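Local coordinates for protein dihydrodipicolinate synthase (Bacillus anthracis, PDB 1XKY) that probably catalyses the condensation of pyruvate with aspartate semialdehyde, the step that commits the aspartate pathway to lysine biosynthesis, at residues A17-T22 with V214-H219; I50-T55 with A69-V74; H94-L99 with K131-S136. One frame throughout, in Å; residues are numbered along the deposited sequence.

Interaction 1 (A17-T22 with V214-H219)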
loop_
_atom_site.group_PDB
_atom_site.type_symbol
_atom_site.label_atom_id
_atom_site.label_comp_id
_atom_site.label_asym_id
_atom_site.label_seq_id
_atom_site.Cartn_x
_atom_site.Cartn_y
_atom_site.Cartn_z
ATOM N N ALA A 17 -8.670 -16.733 -23.471
ATOM C CA ALA A 17 -7.806 -15.944 -24.342
ATOM C C ALA A 17 -6.387 -16.050 -23.805
ATOM O O ALA A 17 -6.178 -16.140 -22.594
ATOM C CB ALA A 17 -8.262 -14.491 -24.405
ATOM N N THR A 18 -5.410 -16.089 -24.701
ATOM C CA THR A 18 -4.034 -16.234 -24.293
ATOM C C THR A 18 -3.240 -15.013 -24.706
ATOM O O THR A 18 -3.287 -14.589 -25.876
ATOM C CB THR A 18 -3.397 -17.524 -24.856
ATOM O OG1 THR A 18 -4.079 -18.656 -24.304
ATOM C CG2 THR A 18 -1.921 -17.607 -24.502
ATOM N N ALA A 19 -2.550 -14.445 -23.711
ATOM C CA ALA A 19 -1.622 -13.334 -23.882
ATOM C C ALA A 19 -0.299 -13.881 -24.387
ATOM O O ALA A 19 0.615 -14.163 -23.611
ATOM C CB ALA A 19 -1.421 -12.596 -22.557
ATOM N N MET A 20 -0.203 -14.012 -25.702
ATOM C CA MET A 20 0.869 -14.776 -26.323
ATOM C C MET A 20 2.221 -14.081 -26.258
ATOM O O MET A 20 2.336 -12.898 -26.562
ATOM C CB MET A 20 0.526 -15.057 -27.786
ATOM C CG MET A 20 1.349 -16.145 -28.396
ATOM S SD MET A 20 0.959 -16.387 -30.130
ATOM C CE MET A 20 1.537 -14.860 -30.845
ATOM N N VAL A 21 3.247 -14.842 -25.886
ATOM C CA VAL A 21 4.626 -14.386 -25.994
ATOM C C VAL A 21 5.020 -14.176 -27.460
ATOM O O VAL A 21 4.418 -14.741 -28.376
ATOM C CB VAL A 21 5.635 -15.368 -25.299
ATOM C CG1 VAL A 21 5.302 -15.515 -23.828
ATOM C CG2 VAL A 21 5.664 -16.744 -25.997
ATOM N N THR A 22 6.027 -13.340 -27.675
ATOM C CA THR A 22 6.573 -13.121 -29.013
ATOM C C THR A 22 7.909 -13.865 -29.135
ATOM O O THR A 22 8.912 -13.446 -28.534
ATOM C CB THR A 22 6.772 -11.622 -29.303
ATOM O OG1 THR A 22 5.530 -10.927 -29.133
ATOM C CG2 THR A 22 7.268 -11.413 -30.732
ATOM N N VAL A 214 -8.031 -13.982 -19.494
ATOM C CA VAL A 214 -6.919 -13.722 -20.380
ATOM C C VAL A 214 -5.594 -14.144 -19.732
ATOM O O VAL A 214 -5.162 -13.550 -18.769
ATOM C CB VAL A 214 -6.901 -12.254 -20.839
ATOM C CG1 VAL A 214 -5.780 -11.986 -21.834
ATOM C CG2 VAL A 214 -8.255 -11.855 -21.391
ATOM N N SER A 215 -4.999 -15.208 -20.264
ATOM C CA SER A 215 -4.132 -16.101 -19.504
ATOM C C SER A 215 -2.675 -15.999 -19.942
ATOM O O SER A 215 -2.386 -15.770 -21.095
ATOM C CB SER A 215 -4.600 -17.557 -19.617
ATOM O OG SER A 215 -3.769 -18.451 -18.929
ATOM N N VAL A 216 -1.781 -16.198 -18.990
ATOM C CA VAL A 216 -0.400 -16.516 -19.267
ATOM C C VAL A 216 -0.085 -18.005 -19.077
ATOM O O VAL A 216 0.604 -18.599 -19.877
ATOM C CB VAL A 216 0.536 -15.634 -18.419
ATOM C CG1 VAL A 216 1.947 -16.109 -18.472
ATOM C CG2 VAL A 216 0.427 -14.189 -18.856
ATOM N N ALA A 217 -0.616 -18.579 -18.010
ATOM C CA ALA A 217 -0.417 -20.004 -17.679
ATOM C C ALA A 217 -0.893 -20.981 -18.751
ATOM O O ALA A 217 -0.392 -22.101 -18.841
ATOM C CB ALA A 217 -1.090 -20.334 -16.355
ATOM N N SER A 218 -1.873 -20.556 -19.541
ATOM C CA SER A 218 -2.374 -21.332 -20.672
ATOM C C SER A 218 -1.288 -21.738 -21.679
ATOM O O SER A 218 -1.496 -22.659 -22.452
ATOM C CB SER A 218 -3.452 -20.529 -21.396
ATOM O OG SER A 218 -2.906 -19.306 -21.841
ATOM N N HIS A 219 -0.150 -21.039 -21.687
ATOM C CA HIS A 219 1.016 -21.477 -22.467
ATOM C C HIS A 219 1.517 -22.872 -22.063
ATOM O O HIS A 219 2.079 -23.576 -22.895
ATOM C CB HIS A 219 2.191 -20.508 -22.319
ATOM C CG HIS A 219 2.007 -19.195 -23.015
ATOM N ND1 HIS A 219 2.414 -18.985 -24.314
ATOM C CD2 HIS A 219 1.533 -18.004 -22.573
ATOM C CE1 HIS A 219 2.166 -17.732 -24.653
ATOM N NE2 HIS A 219 1.634 -17.115 -23.614
#
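The methyl of Ala17 rests on CG2 of Val214 at 4.0 Å between Ala17 CB and that atom, a small apolar centre on the face that also carries Val51 of the neighbouring strand 49-52. Ala19 extends it, its CB placed within loose range of Val214 CG1 and Val216 CG2. Around this runs the seam of the TIM barrel, where the first strand, 16-19, meets the last, 212-215, in parallel pairing: Ser215 N donates to Ala17 O (2.8 Å), and Ser215 O accepts a hydrogen bond from Ala19 N (2.9 Å). These two bonds help close the eight-stranded barrel.

On the other face, Thr18 serves both apolar and polar neighbours. Its CG2, anti to the backbone N, lies over one face of the His219 ring, 4.0 Å from Thr18 CG2 to the ring centroid, a CH-pi contact set toward the rim. OG1 of Thr18 turns instead to OG of Ser218, 2.8 Å away, and also bonds Thr47. Both methyls of Val21 approach CE1 of His219. From the ring edge, His219 NE2 sends its N-H almost straight to Ala19 O (3.1 Å, 176°); the oxygen lies in the ring plane, whereas the nitrogen stands above the carbonyl plane. Ser215 OG caps the start of the following helix by accepting from Ser218 N (2.9 Å), and is itself bonded to Asp199.

The straight bond to a carbonyl implies that NE2 carries a proton, and together with the methyl over its face it fixes the rotation of a buried imidazole.

Interaction 2 (I50-T55 with A69-V74); sequences IVVGGT and ALYRHV
Val52 is the apolar pivot of this contact, its two methyls touching Leu70, Tyr71 and Val74. CG2 of Val52 meets CG1 of Val74 tip to tip at 3.4 Å, tighter than ordinary van der Waals contact. The first torsion, with CG1 anti to the backbone N (chi1 -177°), points CG1 to Leu70 and Tyr71: it lies 3.7 Å from CG of Leu70, and sits in the plane of the Tyr71 ring, at the ring edge, with Val52 CG1 3.8 Å from Tyr71 CD1. The same methyl also reaches CG2 of Val74. Ile50, two residues earlier on the same face of the strand, adds a looser touch of CG2 on Val74 CG1 at 4.4 Å.

This is the strand-helix half of a beta-alpha-beta unit of the TIM barrel. Strand 49-52 and helix 64-78 run nearly antiparallel here: the axes of 50-52 and 69-74 lie at 155°, 9.7 Å apart at closest approach. The helix covers part of the outer face of the strand; Val84 of the next strand, 84-87, packs on both Val52 and Val74.

Polar linkage comes through water. Where the strand ends, Gly53 adopts a positive phi, and a single water bridges the turn to the helix. It donates to Gly53 O at 2.5 Å, an unusually short distance whose exact value is doubtful. The phenol of Tyr71 donates its O-H to the same water, with Tyr71 OH 2.6 Å from the water oxygen.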
loop_
_atom_site.group_PDB
_atom_site.type_symbol
_atom_site.label_atom_id
_atom_site.label_comp_id
_atom_site.label_asym_id
_atom_site.label_seq_id
_atom_site.Cartn_x
_atom_site.Cartn_y
_atom_site.Cartn_z
ATOM N N ILE A 50 -6.444 -15.282 -29.290
ATOM C CA ILE A 50 -5.046 -14.917 -29.113
ATOM C C ILE A 50 -4.868 -13.406 -29.043
ATOM O O ILE A 50 -5.268 -12.688 -29.957
ATOM C CB ILE A 50 -4.158 -15.498 -30.226
ATOM C CG1 ILE A 50 -4.138 -17.025 -30.124
ATOM C CG2 ILE A 50 -2.726 -14.935 -30.125
ATOM C CD1 ILE A 50 -3.414 -17.705 -31.252
ATOM N N VAL A 51 -4.262 -12.942 -27.948
ATOM C CA VAL A 51 -3.830 -11.550 -27.836
ATOM C C VAL A 51 -2.389 -11.452 -28.341
ATOM O O VAL A 51 -1.483 -12.095 -27.802
ATOM C CB VAL A 51 -3.929 -10.999 -26.390
ATOM C CG1 VAL A 51 -3.650 -9.506 -26.385
ATOM C CG2 VAL A 51 -5.295 -11.283 -25.799
ATOM N N VAL A 52 -2.194 -10.659 -29.392
ATOM C CA VAL A 52 -0.901 -10.533 -30.046
ATOM C C VAL A 52 -0.252 -9.201 -29.714
ATOM O O VAL A 52 -0.879 -8.134 -29.839
ATOM C CB VAL A 52 -1.028 -10.601 -31.579
ATOM C CG1 VAL A 52 0.355 -10.552 -32.232
ATOM C CG2 VAL A 52 -1.771 -11.849 -31.999
ATOM N N GLY A 53 1.019 -9.278 -29.328
ATOM C CA GLY A 53 1.841 -8.100 -29.076
ATOM C C GLY A 53 1.396 -7.292 -27.873
ATOM O O GLY A 53 1.517 -6.067 -27.868
ATOM N N GLY A 54 0.865 -7.969 -26.858
ATOM C CA GLY A 54 0.539 -7.312 -25.598
ATOM C C GLY A 54 1.758 -7.245 -24.693
ATOM O O GLY A 54 2.881 -7.468 -25.139
ATOM N N THR A 55 1.532 -6.957 -23.414
ATOM C CA THR A 55 2.605 -6.888 -22.414
ATOM C C THR A 55 3.434 -8.183 -22.350
ATOM O O THR A 55 4.666 -8.158 -22.351
ATOM C CB THR A 55 2.014 -6.652 -21.019
ATOM O OG1 THR A 55 0.910 -5.733 -21.117
ATOM C CG2 THR A 55 3.088 -6.117 -20.057
ATOM N N ALA A 69 3.974 -6.392 -38.546
ATOM C CA ALA A 69 4.413 -7.653 -39.161
ATOM C C ALA A 69 3.950 -8.867 -38.342
ATOM O O ALA A 69 3.488 -9.875 -38.896
ATOM C CB ALA A 69 5.923 -7.670 -39.320
ATOM N N LEU A 70 4.084 -8.754 -37.021
ATOM C CA LEU A 70 3.651 -9.794 -36.099
ATOM C C LEU A 70 2.142 -10.022 -36.161
ATOM O O LEU A 70 1.695 -11.176 -36.201
ATOM C CB LEU A 70 4.081 -9.455 -34.660
ATOM C CG LEU A 70 3.784 -10.509 -33.586
ATOM C CD1 LEU A 70 4.520 -11.808 -33.874
ATOM C CD2 LEU A 70 4.148 -9.975 -32.196
ATOM N N TYR A 71 1.362 -8.936 -36.160
ATOM C CA TYR A 71 -0.096 -9.048 -36.284
ATOM C C TYR A 71 -0.453 -9.776 -37.581
ATOM O O TYR A 71 -1.278 -10.698 -37.586
ATOM C CB TYR A 71 -0.802 -7.681 -36.316
ATOM C CG TYR A 71 -0.553 -6.741 -35.155
ATOM C CD1 TYR A 71 -0.240 -7.211 -33.872
ATOM C CD2 TYR A 71 -0.666 -5.364 -35.337
ATOM C CE1 TYR A 71 -0.010 -6.317 -32.818
ATOM C CE2 TYR A 71 -0.452 -4.472 -34.293
ATOM C CZ TYR A 71 -0.125 -4.946 -33.038
ATOM O OH TYR A 71 0.094 -4.035 -32.016
ATOM N N ARG A 72 0.169 -9.335 -38.674
ATOM C CA ARG A 72 -0.123 -9.865 -40.001
ATOM C C ARG A 72 0.171 -11.364 -40.076
ATOM O O ARG A 72 -0.628 -12.127 -40.604
ATOM C CB ARG A 72 0.678 -9.101 -41.058
ATOM C CG ARG A 72 0.403 -9.525 -42.477
ATOM C CD ARG A 72 1.414 -8.925 -43.443
ATOM N NE ARG A 72 1.196 -7.493 -43.649
ATOM C CZ ARG A 72 1.984 -6.513 -43.209
ATOM N NH1 ARG A 72 3.094 -6.768 -42.514
ATOM N NH2 ARG A 72 1.659 -5.251 -43.475
ATOM N N HIS A 73 1.307 -11.777 -39.531
ATOM C CA HIS A 73 1.672 -13.188 -39.538
ATOM C C HIS A 73 0.712 -14.044 -38.709
ATOM O O HIS A 73 0.296 -15.124 -39.136
ATOM C CB HIS A 73 3.087 -13.377 -39.013
ATOM C CG HIS A 73 3.530 -14.806 -39.015
ATOM N ND1 HIS A 73 3.845 -15.478 -40.175
ATOM C CD2 HIS A 73 3.686 -15.698 -38.008
ATOM C CE1 HIS A 73 4.198 -16.716 -39.880
ATOM N NE2 HIS A 73 4.106 -16.878 -38.572
ATOM N N VAL A 74 0.362 -13.554 -37.524
ATOM C CA VAL A 74 -0.535 -14.280 -36.644
ATOM C C VAL A 74 -1.932 -14.389 -37.269
ATOM O O VAL A 74 -2.563 -15.442 -37.193
ATOM C CB VAL A 74 -0.595 -13.639 -35.228
ATOM C CG1 VAL A 74 -1.629 -14.337 -34.365
ATOM C CG2 VAL A 74 0.789 -13.680 -34.562
HETATM O O HOH W 1 1.405 -4.462 -29.840
#

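Interaction 3 (H94-L99 with K131-S136); sequences HASIDL and KAIAES
Ala132 opens the contact with its carbonyl as much as with its methyl: the end of Ile97, CD1, comes to 3.9 Å from Ala132 O and, more loosely, to Ala132 CB. Ile97 reaches across because its CG1 branch stands anti to the carbonyl carbon (chi1 -73°) and carries CD1 outward, while CG2 is left to meet Ser136.

Ile133 is met from two sides. Its CA supports Ile97 CG1 at 3.9 Å, and the two CG1 atoms of Ile97 and Ile133 lie 4.1 Å apart. Further out, CD1 of Ile133 presses on the CB of Ser96 at 3.6 Å. The hydroxyl of Ser96 is engaged at its own helix start, bonded to Ser90 and Asn92, so this residue gives Ile133 mainly its methylene.

These helices, 93-105 and 123-135, are neighbours in the outer layer of the TIM barrel, following strands 84-87 and 110-114. Both run back against their strands and so nearly alongside each other: the axes of 94-99 and 131-135 come within 9.1 Å and cross at -21°, with Ile97 and Ile133 at the point of nearest backbone approach.

Glu135 pairs on its own helix, reaching back one turn to Lys131, whose NZ makes a salt bridge to Glu135 OE2 (2.9 Å) from above the carboxylate plane; the side chain of Lys131 also touches Ile165, a residue of a potassium site. At Ser136, CB lies against CG2 of Ile97 at 3.8 Å. Its OG, set between the backbone N and the carbonyl carbon (chi1 81°), folds back to donate to Ile133 O at 2.6 Å, on a lone pair in the carbonyl plane. The same oxygen also accepts from Ser136 N.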
loop_
_atom_site.group_PDB
_atom_site.type_symbol
_atom_site.label_atom_id
_atom_site.label_comp_id
_atom_site.label_asym_id
_atom_site.label_seq_id
_atom_site.Cartn_x
_atom_site.Cartn_y
_atom_site.Cartn_z
ATOM N N HIS A 94 -2.738 9.652 -29.839
ATOM C CA HIS A 94 -2.501 9.802 -31.277
ATOM C C HIS A 94 -1.798 8.564 -31.857
ATOM O O HIS A 94 -2.228 8.017 -32.876
ATOM C CB HIS A 94 -1.676 11.066 -31.551
ATOM C CG HIS A 94 -1.489 11.361 -33.006
ATOM N ND1 HIS A 94 -2.427 12.039 -33.755
ATOM C CD2 HIS A 94 -0.476 11.063 -33.851
ATOM C CE1 HIS A 94 -1.997 12.148 -34.999
ATOM N NE2 HIS A 94 -0.818 11.560 -35.085
ATOM N N ALA A 95 -0.732 8.122 -31.196
ATOM C CA ALA A 95 0.001 6.937 -31.638
ATOM C C ALA A 95 -0.885 5.691 -31.583
ATOM O O ALA A 95 -0.799 4.836 -32.460
ATOM C CB ALA A 95 1.265 6.737 -30.807
ATOM N N SER A 96 -1.743 5.613 -30.568
ATOM C CA SER A 96 -2.644 4.470 -30.393
ATOM C C SER A 96 -3.660 4.371 -31.532
ATOM O O SER A 96 -3.950 3.271 -32.010
ATOM C CB SER A 96 -3.354 4.530 -29.034
ATOM O OG SER A 96 -2.434 4.455 -27.957
ATOM N N ILE A 97 -4.194 5.510 -31.962
ATOM C CA ILE A 97 -5.052 5.570 -33.152
ATOM C C ILE A 97 -4.298 5.090 -34.405
ATOM O O ILE A 97 -4.802 4.261 -35.157
ATOM C CB ILE A 97 -5.633 6.995 -33.357
ATOM C CG1 ILE A 97 -6.716 7.266 -32.299
ATOM C CG2 ILE A 97 -6.189 7.166 -34.775
ATOM C CD1 ILE A 97 -7.110 8.724 -32.147
ATOM N N ASP A 98 -3.088 5.594 -34.620
ATOM C CA ASP A 98 -2.292 5.157 -35.765
ATOM C C ASP A 98 -2.119 3.635 -35.792
ATOM O O ASP A 98 -2.419 2.991 -36.795
ATOM C CB ASP A 98 -0.917 5.814 -35.772
ATOM C CG ASP A 98 -0.156 5.539 -37.057
ATOM O OD1 ASP A 98 -0.592 6.023 -38.125
ATOM O OD2 ASP A 98 0.870 4.822 -37.001
ATOM N N LEU A 99 -1.627 3.064 -34.694
ATOM C CA LEU A 99 -1.352 1.621 -34.653
ATOM C C LEU A 99 -2.642 0.804 -34.768
ATOM O O LEU A 99 -2.651 -0.286 -35.336
ATOM C CB LEU A 99 -0.587 1.249 -33.379
ATOM C CG LEU A 99 -0.076 -0.186 -33.247
ATOM C CD1 LEU A 99 0.844 -0.569 -34.417
ATOM C CD2 LEU A 99 0.640 -0.351 -31.938
ATOM N N LYS A 131 -12.328 6.374 -25.829
ATOM C CA LYS A 131 -13.379 6.806 -26.755
ATOM C C LYS A 131 -12.817 7.181 -28.125
ATOM O O LYS A 131 -13.344 6.749 -29.153
ATOM C CB LYS A 131 -14.166 7.981 -26.154
ATOM C CG LYS A 131 -15.284 8.529 -27.048
ATOM C CD LYS A 131 -16.155 9.495 -26.276
ATOM C CE LYS A 131 -17.311 10.007 -27.113
ATOM N NZ LYS A 131 -16.850 10.999 -28.109
ATOM N N ALA A 132 -11.749 7.977 -28.136
ATOM C CA ALA A 132 -11.120 8.417 -29.384
ATOM C C ALA A 132 -10.519 7.267 -30.202
ATOM O O ALA A 132 -10.620 7.256 -31.430
ATOM C CB ALA A 132 -10.047 9.463 -29.095
ATOM N N ILE A 133 -9.878 6.313 -29.527
ATOM C CA ILE A 133 -9.283 5.164 -30.218
ATOM C C ILE A 133 -10.395 4.285 -30.780
ATOM O O ILE A 133 -10.357 3.909 -31.951
ATOM C CB ILE A 133 -8.339 4.336 -29.304
ATOM C CG1 ILE A 133 -7.202 5.205 -28.769
ATOM C CG2 ILE A 133 -7.759 3.113 -30.066
ATOM C CD1 ILE A 133 -6.588 4.666 -27.492
ATOM N N ALA A 134 -11.398 3.995 -29.954
ATOM C CA ALA A 134 -12.536 3.162 -30.366
ATOM C C ALA A 134 -13.261 3.746 -31.588
ATOM O O ALA A 134 -13.626 3.013 -32.506
ATOM C CB ALA A 134 -13.508 2.986 -29.206
ATOM N N GLU A 135 -13.460 5.066 -31.578
ATOM C CA GLU A 135 -14.076 5.797 -32.702
ATOM C C GLU A 135 -13.315 5.664 -34.017
ATOM O O GLU A 135 -13.887 5.822 -35.091
ATOM C CB GLU A 135 -14.185 7.286 -32.370
ATOM C CG GLU A 135 -15.410 7.632 -31.574
ATOM C CD GLU A 135 -15.465 9.081 -31.131
ATOM O OE1 GLU A 135 -14.466 9.818 -31.310
ATOM O OE2 GLU A 135 -16.524 9.477 -30.590
ATOM N N SER A 136 -12.018 5.401 -33.918
ATOM C CA SER A 136 -11.138 5.364 -35.066
ATOM C C SER A 136 -11.171 4.017 -35.790
ATOM O O SER A 136 -10.592 3.884 -36.859
ATOM C CB SER A 136 -9.707 5.691 -34.616
ATOM O OG SER A 136 -9.070 4.556 -34.066
#

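Overall arrangement
Interactions 1 and 2, with centres 12 Å apart, share the barrel sheet: Thr18 O probably accepts from Val51 N (2.8 Å) and Met20 N probably donates to Val51 O (3.1 Å), stitching strands 16-19 and 49-52. Interaction 3 lies in the outer layer, its centre 18 Å from that of interaction 2 and joined to it where Tyr71 OH packs on Leu99 CD2 (3.7 Å); its centre is about 25 Å from that of interaction 1, without touch. The loop of 50-55 reaches the C-terminal rim, where TIM barrels carry their active sites. There Thr55 OG1 bonds Tyr118 OH of a second subunit, consistent with the tyrosine-threonine-tyrosine relay of this family.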